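Local atomic coordinates of R.Ecl18kI (Enterobacter cloacae, PDB entry 2GB7), a protein that recognises the double-stranded DNA sequence 5'-CCNGG-3' and cleaves it before the first C as a type II restriction endonuclease. Residues 173-186 with 200-213. The protein carries 1 engineered substitution. Residues are numbered along the deposited sequence; the frame is centred on the assembly and turned at random.
Sequences KRNTMLISAKTTLR and GIREMYLATLDDSF. With nucleotides of chain B.
Met-177 lays its sulfur over one face of the Tyr-205 ring, with SD 4.5 Å from the ring centroid. This Met-aromatic contact links two parallel strands, 177-181 and 204-207, neighbours in the central mixed sheet of the PD-(D/E)XK nuclease fold. Helix 191-199 connects them, forming a beta-alpha-beta unit. Four backbone hydrogen bonds cross between the strands: Leu-178 O and Ser-180 O accept from Tyr-205 N and Ala-207 N, and Ser-180 N and Lys-182 N donate to Tyr-205 O and Ala-207 O. Leu-178, Ser-180, Met-204 and Leu-206 lie on the face toward helix 191-199, where Met-204 SD touches Ser-180 CB. Ala-181 and Ala-207 lie on the other face and pack on Leu-128 of helix 102-134.

At one end, Arg-202 NH1 bonds Lys-173 O, from above the carbonyl plane; NH2 adds a weak bond to Thr-176 O. A kink at chi3 (61°) turns the guanidinium so that both oxygens and Glu-203 OE2 sit at its edge. The Glu-203 OE2 salt bridge to Arg-202 NE helps fix the rotation of the group. Lys-173 NZ reaches Gly-200 O at 2.8 Å.

At the DNA end, Thr-208 OG1 donates to Lys-182 O and accepts from Asp-210 N, forming an ST turn. Leu-185 CD1 packs against Phe-213 CD2 at 3.9 Å. Thr-183 N binds a phosphate oxygen of DC4 of chain B, and Lys-182 NZ pairs with Glu-191. Asp-210 OD2 receives Leu-185 N through its anti lone pair (2.7 Å, 173°). A water joins OD2 to Arg-186 N and NH1. Arg-186 bonds the major-groove edge of a guanine, consistent with base recognition: NE meets O6 and NH2 meets N7 of DG7 of chain B, both at 2.9 Å.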
loop_
_atom_site.group_PDB
_atom_site.type_symbol
_atom_site.label_atom_id
_atom_site.label_comp_id
_atom_site.label_asym_id
_atom_site.label_seq_id
_atom_site.Cartn_x
_atom_site.Cartn_y
_atom_site.Cartn_z
ATOM N N LYS F 173 -5.735 -24.980 -16.937
ATOM C CA LYS F 173 -6.161 -24.450 -15.634
ATOM C C LYS F 173 -7.386 -25.156 -15.083
ATOM O O LYS F 173 -7.760 -24.967 -13.953
ATOM C CB LYS F 173 -6.390 -22.927 -15.712
ATOM C CG LYS F 173 -7.501 -22.547 -16.711
ATOM C CD LYS F 173 -7.419 -21.065 -17.040
ATOM C CE LYS F 173 -8.299 -20.778 -18.258
ATOM N NZ LYS F 173 -8.308 -19.329 -18.529
ATOM N N ARG F 174 -8.012 -26.007 -15.878
ATOM C CA ARG F 174 -9.091 -26.833 -15.355
ATOM C C ARG F 174 -8.651 -27.647 -14.115
ATOM O O ARG F 174 -7.546 -28.205 -14.076
ATOM C CB ARG F 174 -9.596 -27.753 -16.465
ATOM C CG ARG F 174 -10.748 -28.660 -16.078
ATOM C CD ARG F 174 -11.399 -29.231 -17.337
ATOM N NE ARG F 174 -12.694 -29.848 -17.015
ATOM C CZ ARG F 174 -13.862 -29.201 -17.081
ATOM N NH1 ARG F 174 -13.919 -27.937 -17.462
ATOM N NH2 ARG F 174 -14.977 -29.828 -16.772
ATOM N N ASN F 175 -9.524 -27.688 -13.105
ATOM C CA ASN F 175 -9.295 -28.436 -11.868
ATOM C C ASN F 175 -8.113 -27.948 -11.057
ATOM O O ASN F 175 -7.585 -28.698 -10.246
ATOM C CB ASN F 175 -9.195 -29.950 -12.119
ATOM C CG ASN F 175 -10.522 -30.547 -12.580
ATOM O OD1 ASN F 175 -11.581 -30.136 -12.114
ATOM N ND2 ASN F 175 -10.475 -31.513 -13.501
ATOM N N THR F 176 -7.724 -26.683 -11.271
ATOM C CA THR F 176 -6.693 -26.068 -10.444
ATOM C C THR F 176 -7.301 -25.096 -9.421
ATOM O O THR F 176 -8.510 -24.728 -9.471
ATOM C CB THR F 176 -5.613 -25.335 -11.280
ATOM O OG1 THR F 176 -6.225 -24.230 -11.949
ATOM C CG2 THR F 176 -4.949 -26.279 -12.334
ATOM N N MET F 177 -6.463 -24.677 -8.484
ATOM C CA MET F 177 -6.907 -23.663 -7.516
ATOM C C MET F 177 -5.760 -22.690 -7.334
ATOM O O MET F 177 -4.604 -23.113 -7.235
ATOM C CB MET F 177 -7.273 -24.286 -6.158
ATOM C CG MET F 177 -7.611 -23.209 -5.153
ATOM S SD MET F 177 -8.141 -23.902 -3.574
ATOM C CE MET F 177 -9.467 -24.837 -4.172
ATOM N N LEU F 178 -6.073 -21.389 -7.331
ATOM C CA LEU F 178 -5.091 -20.352 -7.083
ATOM C C LEU F 178 -5.485 -19.587 -5.855
ATOM O O LEU F 178 -6.651 -19.242 -5.687
ATOM C CB LEU F 178 -5.041 -19.342 -8.243
ATOM C CG LEU F 178 -4.715 -19.931 -9.621
ATOM C CD1 LEU F 178 -4.725 -18.817 -10.637
ATOM C CD2 LEU F 178 -3.386 -20.649 -9.611
ATOM N N ILE F 179 -4.494 -19.320 -5.025
ATOM C CA ILE F 179 -4.698 -18.593 -3.772
ATOM C C ILE F 179 -3.772 -17.393 -3.667
ATOM O O ILE F 179 -2.551 -17.535 -3.830
ATOM C CB ILE F 179 -4.469 -19.510 -2.552
ATOM C CG1 ILE F 179 -5.355 -20.760 -2.647
ATOM C CG2 ILE F 179 -4.700 -18.726 -1.236
ATOM C CD1 ILE F 179 -4.926 -21.897 -1.691
ATOM N N SER F 180 -4.372 -16.235 -3.401
ATOM C CA SER F 180 -3.642 -14.983 -3.060
ATOM C C SER F 180 -3.933 -14.652 -1.596
ATOM O O SER F 180 -4.893 -15.191 -1.018
ATOM C CB SER F 180 -4.145 -13.820 -3.931
ATOM O OG SER F 180 -3.451 -12.607 -3.586
ATOM N N ALA F 181 -3.071 -13.840 -0.980
ATOM C CA ALA F 181 -3.294 -13.530 0.427
ATOM C C ALA F 181 -2.925 -12.065 0.673
ATOM O O ALA F 181 -1.939 -11.606 0.138
ATOM C CB ALA F 181 -2.431 -14.405 1.254
ATOM N N LYS F 182 -3.750 -11.377 1.461
ATOM C CA LYS F 182 -3.517 -10.014 1.895
ATOM C C LYS F 182 -4.001 -9.952 3.320
ATOM O O LYS F 182 -5.163 -10.228 3.560
ATOM C CB LYS F 182 -4.334 -9.031 1.031
ATOM C CG LYS F 182 -3.785 -8.923 -0.389
ATOM C CD LYS F 182 -4.527 -7.855 -1.174
ATOM C CE LYS F 182 -3.992 -7.803 -2.627
ATOM N NZ LYS F 182 -2.507 -7.597 -2.696
ATOM N N THR F 183 -3.130 -9.594 4.263
ATOM C CA THR F 183 -3.532 -9.592 5.665
ATOM C C THR F 183 -4.689 -8.626 5.902
ATOM O O THR F 183 -5.639 -8.958 6.618
ATOM C CB THR F 183 -2.345 -9.241 6.577
ATOM O OG1 THR F 183 -1.758 -8.009 6.138
ATOM C CG2 THR F 183 -1.318 -10.368 6.564
ATOM N N THR F 184 -4.577 -7.421 5.321
ATOM C CA THR F 184 -5.669 -6.433 5.282
ATOM C C THR F 184 -5.838 -6.047 3.830
ATOM O O THR F 184 -4.904 -6.231 3.031
ATOM C CB THR F 184 -5.360 -5.159 6.093
ATOM O OG1 THR F 184 -4.063 -4.659 5.745
ATOM C CG2 THR F 184 -5.411 -5.448 7.606
ATOM N N LEU F 185 -7.021 -5.550 3.493
ATOM C CA LEU F 185 -7.385 -5.209 2.107
ATOM C C LEU F 185 -7.212 -3.755 1.751
ATOM O O LEU F 185 -6.753 -3.458 0.644
ATOM C CB LEU F 185 -8.827 -5.631 1.778
ATOM C CG LEU F 185 -9.106 -7.125 1.921
ATOM C CD1 LEU F 185 -10.490 -7.526 1.321
ATOM C CD2 LEU F 185 -8.022 -7.965 1.237
ATOM N N ARG F 186 -7.574 -2.843 2.663
ATOM C CA ARG F 186 -7.738 -1.432 2.290
ATOM C C ARG F 186 -8.356 -1.306 0.892
ATOM O O ARG F 186 -9.395 -1.945 0.608
ATOM C CB ARG F 186 -6.410 -0.666 2.432
ATOM C CG ARG F 186 -5.873 -0.623 3.877
ATOM C CD ARG F 186 -6.789 0.246 4.760
ATOM N NE ARG F 186 -6.203 0.479 6.080
ATOM C CZ ARG F 186 -6.327 -0.341 7.117
ATOM N NH1 ARG F 186 -7.055 -1.453 7.022
ATOM N NH2 ARG F 186 -5.751 -0.021 8.284
ATOM N N GLY F 200 -6.526 -14.104 -17.393
ATOM C CA GLY F 200 -7.657 -15.023 -17.723
ATOM C C GLY F 200 -7.911 -16.046 -16.635
ATOM O O GLY F 200 -8.508 -17.099 -16.876
ATOM N N ILE F 201 -7.487 -15.729 -15.425
ATOM C CA ILE F 201 -7.745 -16.607 -14.293
ATOM C C ILE F 201 -9.249 -16.865 -14.177
ATOM O O ILE F 201 -10.065 -15.962 -14.324
ATOM C CB ILE F 201 -7.126 -16.003 -13.020
ATOM C CG1 ILE F 201 -5.635 -16.267 -13.080
ATOM C CG2 ILE F 201 -7.744 -16.622 -11.778
ATOM C CD1 ILE F 201 -4.855 -15.384 -12.123
ATOM N N ARG F 202 -9.623 -18.139 -14.001
ATOM C CA ARG F 202 -11.028 -18.500 -13.902
ATOM C C ARG F 202 -11.638 -17.973 -12.587
ATOM O O ARG F 202 -12.687 -17.356 -12.574
ATOM C CB ARG F 202 -11.168 -20.023 -13.935
ATOM C CG ARG F 202 -12.622 -20.483 -13.904
ATOM C CD ARG F 202 -12.734 -22.020 -13.839
ATOM N NE ARG F 202 -12.084 -22.528 -12.623
ATOM C CZ ARG F 202 -10.875 -23.094 -12.573
ATOM N NH1 ARG F 202 -10.158 -23.278 -13.678
ATOM N NH2 ARG F 202 -10.385 -23.483 -11.398
ATOM N N GLU F 203 -10.919 -18.195 -11.497
ATOM C CA GLU F 203 -11.349 -17.751 -10.188
ATOM C C GLU F 203 -10.124 -17.723 -9.303
ATOM O O GLU F 203 -9.180 -18.494 -9.495
ATOM C CB GLU F 203 -12.385 -18.697 -9.598
ATOM C CG GLU F 203 -11.896 -20.123 -9.470
ATOM C CD GLU F 203 -13.035 -21.103 -9.252
ATOM O OE1 GLU F 203 -13.771 -20.919 -8.235
ATOM O OE2 GLU F 203 -13.178 -22.057 -10.081
ATOM N N MET F 204 -10.113 -16.819 -8.341
ATOM C CA MET F 204 -9.006 -16.758 -7.385
ATOM C C MET F 204 -9.575 -16.648 -5.985
ATOM O O MET F 204 -10.540 -15.909 -5.725
ATOM C CB MET F 204 -8.046 -15.579 -7.668
ATOM C CG MET F 204 -6.579 -15.767 -7.129
ATOM S SD MET F 204 -5.556 -14.333 -7.337
ATOM C CE MET F 204 -5.979 -13.811 -8.994
ATOM N N TYR F 205 -8.936 -17.354 -5.082
ATOM C CA TYR F 205 -9.319 -17.243 -3.669
ATOM C C TYR F 205 -8.391 -16.211 -3.073
ATOM O O TYR F 205 -7.179 -16.290 -3.271
ATOM C CB TYR F 205 -9.103 -18.574 -2.973
ATOM C CG TYR F 205 -10.111 -19.605 -3.474
ATOM C CD1 TYR F 205 -11.230 -19.905 -2.721
ATOM C CD2 TYR F 205 -9.944 -20.198 -4.723
ATOM C CE1 TYR F 205 -12.173 -20.828 -3.174
ATOM C CE2 TYR F 205 -10.881 -21.067 -5.211
ATOM C CZ TYR F 205 -11.989 -21.392 -4.419
ATOM O OH TYR F 205 -12.911 -22.310 -4.876
ATOM N N LEU F 206 -8.969 -15.273 -2.325
ATOM C CA LEU F 206 -8.225 -14.167 -1.695
ATOM C C LEU F 206 -8.336 -14.320 -0.202
ATOM O O LEU F 206 -9.373 -13.990 0.401
ATOM C CB LEU F 206 -8.791 -12.824 -2.140
ATOM C CG LEU F 206 -8.205 -11.594 -1.426
ATOM C CD1 LEU F 206 -6.709 -11.598 -1.665
ATOM C CD2 LEU F 206 -8.857 -10.261 -1.911
ATOM N N ALA F 207 -7.286 -14.876 0.379
ATOM C CA ALA F 207 -7.266 -15.120 1.826
ATOM C C ALA F 207 -6.987 -13.823 2.558
ATOM O O ALA F 207 -6.040 -13.125 2.199
ATOM C CB ALA F 207 -6.172 -16.093 2.152
ATOM N N THR F 208 -7.725 -13.543 3.638
ATOM C CA THR F 208 -7.466 -12.289 4.396
ATOM C C THR F 208 -7.826 -12.430 5.847
ATOM O O THR F 208 -8.576 -13.322 6.204
ATOM C CB THR F 208 -8.258 -11.070 3.787
ATOM O OG1 THR F 208 -7.808 -9.839 4.380
ATOM C CG2 THR F 208 -9.753 -11.204 4.032
ATOM N N LEU F 209 -7.250 -11.566 6.690
ATOM C CA LEU F 209 -7.640 -11.477 8.084
ATOM C C LEU F 209 -8.491 -10.240 8.366
ATOM O O LEU F 209 -8.921 -10.021 9.500
ATOM C CB LEU F 209 -6.380 -11.466 8.965
ATOM C CG LEU F 209 -5.620 -12.786 8.870
ATOM C CD1 LEU F 209 -4.368 -12.798 9.693
ATOM C CD2 LEU F 209 -6.509 -13.995 9.238
ATOM N N ASP F 210 -8.717 -9.432 7.328
ATOM C CA ASP F 210 -9.417 -8.161 7.410
ATOM C C ASP F 210 -10.849 -8.364 7.872
ATOM O O ASP F 210 -11.535 -9.229 7.356
ATOM C CB ASP F 210 -9.441 -7.518 6.015
ATOM C CG ASP F 210 -9.701 -6.020 6.057
ATOM O OD1 ASP F 210 -10.602 -5.558 6.777
ATOM O OD2 ASP F 210 -8.980 -5.297 5.384
ATOM N N ASP F 211 -11.282 -7.558 8.836
ATOM C CA ASP F 211 -12.649 -7.614 9.365
ATOM C C ASP F 211 -13.548 -6.486 8.881
ATOM O O ASP F 211 -14.651 -6.275 9.424
ATOM C CB ASP F 211 -12.616 -7.604 10.917
ATOM C CG ASP F 211 -11.916 -6.362 11.510
ATOM O OD1 ASP F 211 -11.627 -5.386 10.798
ATOM O OD2 ASP F 211 -11.648 -6.353 12.735
ATOM N N SER F 212 -13.081 -5.722 7.898
ATOM C CA SER F 212 -13.678 -4.411 7.709
ATOM C C SER F 212 -14.103 -4.108 6.305
ATOM O O SER F 212 -14.627 -3.025 6.046
ATOM C CB SER F 212 -12.739 -3.291 8.216
ATOM O OG SER F 212 -11.628 -3.177 7.335
ATOM N N PHE F 213 -13.920 -5.061 5.398
ATOM C CA PHE F 213 -14.268 -4.800 3.998
ATOM C C PHE F 213 -15.787 -4.780 3.792
ATOM O O PHE F 213 -16.544 -5.438 4.516
ATOM C CB PHE F 213 -13.572 -5.800 3.063
ATOM C CG PHE F 213 -13.846 -7.240 3.398
ATOM C CD1 PHE F 213 -14.929 -7.907 2.812
ATOM C CD2 PHE F 213 -13.026 -7.935 4.279
ATOM C CE1 PHE F 213 -15.186 -9.222 3.093
ATOM C CE2 PHE F 213 -13.290 -9.288 4.585
ATOM C CZ PHE F 213 -14.366 -9.923 3.997
ATOM P P DC B 4 -0.002 -8.174 2.435
ATOM O OP1 DC B 4 -0.575 -9.262 3.264
ATOM O OP2 DC B 4 -0.687 -7.759 1.179
ATOM O "O5'" DC B 4 0.177 -6.874 3.336
ATOM C "C5'" DC B 4 0.928 -6.925 4.540
ATOM C "C4'" DC B 4 1.000 -5.549 5.161
ATOM O "O4'" DC B 4 1.760 -4.679 4.287
ATOM C "C3'" DC B 4 -0.354 -4.871 5.377
ATOM O "O3'" DC B 4 -0.347 -4.143 6.608
ATOM C "C2'" DC B 4 -0.452 -3.904 4.210
ATOM C "C1'" DC B 4 1.001 -3.521 3.978
ATOM N N1 DC B 4 1.296 -3.144 2.587
ATOM C C2 DC B 4 2.041 -1.978 2.334
ATOM O O2 DC B 4 2.513 -1.339 3.286
ATOM N N3 DC B 4 2.230 -1.585 1.055
ATOM C C4 DC B 4 1.720 -2.307 0.049
ATOM N N4 DC B 4 1.882 -1.843 -1.197
ATOM C C5 DC B 4 1.010 -3.522 0.277
ATOM C C6 DC B 4 0.823 -3.899 1.550
ATOM P P DG B 6 2.807 -1.848 11.690
ATOM O OP1 DG B 6 3.761 -2.021 10.566
ATOM O OP2 DG B 6 3.299 -1.332 12.995
ATOM O "O5'" DG B 6 1.630 -0.878 11.239
ATOM C "C5'" DG B 6 1.081 -0.932 9.922
ATOM C "C4'" DG B 6 0.011 0.124 9.782
ATOM O "O4'" DG B 6 -0.335 0.350 8.399
ATOM C "C3'" DG B 6 -1.304 -0.189 10.493
ATOM O "O3'" DG B 6 -1.822 1.029 11.022
ATOM C "C2'" DG B 6 -2.198 -0.665 9.362
ATOM C "C1'" DG B 6 -1.739 0.266 8.268
ATOM N N9 DG B 6 -2.036 -0.107 6.893
ATOM C C8 DG B 6 -2.709 -1.208 6.420
ATOM N N7 DG B 6 -2.825 -1.210 5.117
ATOM C C5 DG B 6 -2.185 -0.043 4.717
ATOM C C6 DG B 6 -1.994 0.513 3.423
ATOM O O6 DG B 6 -2.379 0.078 2.334
ATOM N N1 DG B 6 -1.276 1.708 3.479
ATOM C C2 DG B 6 -0.810 2.296 4.632
ATOM N N2 DG B 6 -0.123 3.439 4.491
ATOM N N3 DG B 6 -1.000 1.798 5.837
ATOM C C4 DG B 6 -1.686 0.636 5.803
ATOM P P DG B 7 -2.836 0.989 12.262
ATOM O OP1 DG B 7 -2.200 0.151 13.307
ATOM O OP2 DG B 7 -4.184 0.641 11.759
ATOM O "O5'" DG B 7 -2.859 2.499 12.768
ATOM C "C5'" DG B 7 -1.644 3.187 13.033
ATOM C "C4'" DG B 7 -1.679 4.564 12.412
ATOM O "O4'" DG B 7 -1.752 4.442 10.970
ATOM C "C3'" DG B 7 -2.863 5.436 12.823
ATOM O "O3'" DG B 7 -2.400 6.788 12.909
ATOM C "C2'" DG B 7 -3.843 5.245 11.679
ATOM C "C1'" DG B 7 -2.919 5.087 10.484
ATOM N N9 DG B 7 -3.449 4.272 9.395
ATOM C C8 DG B 7 -4.162 3.103 9.496
ATOM N N7 DG B 7 -4.472 2.589 8.334
ATOM C C5 DG B 7 -3.937 3.477 7.414
ATOM C C6 DG B 7 -3.950 3.452 5.994
ATOM O O6 DG B 7 -4.441 2.605 5.242
ATOM N N1 DG B 7 -3.297 4.556 5.458
ATOM C C2 DG B 7 -2.701 5.555 6.188
ATOM N N2 DG B 7 -2.121 6.535 5.486
ATOM N N3 DG B 7 -2.677 5.586 7.511
ATOM C C4 DG B 7 -3.310 4.526 8.052
HETATM O O HOH W 1 -8.636 -21.024 -8.723
HETATM O O HOH W 2 -8.757 -2.656 5.192
#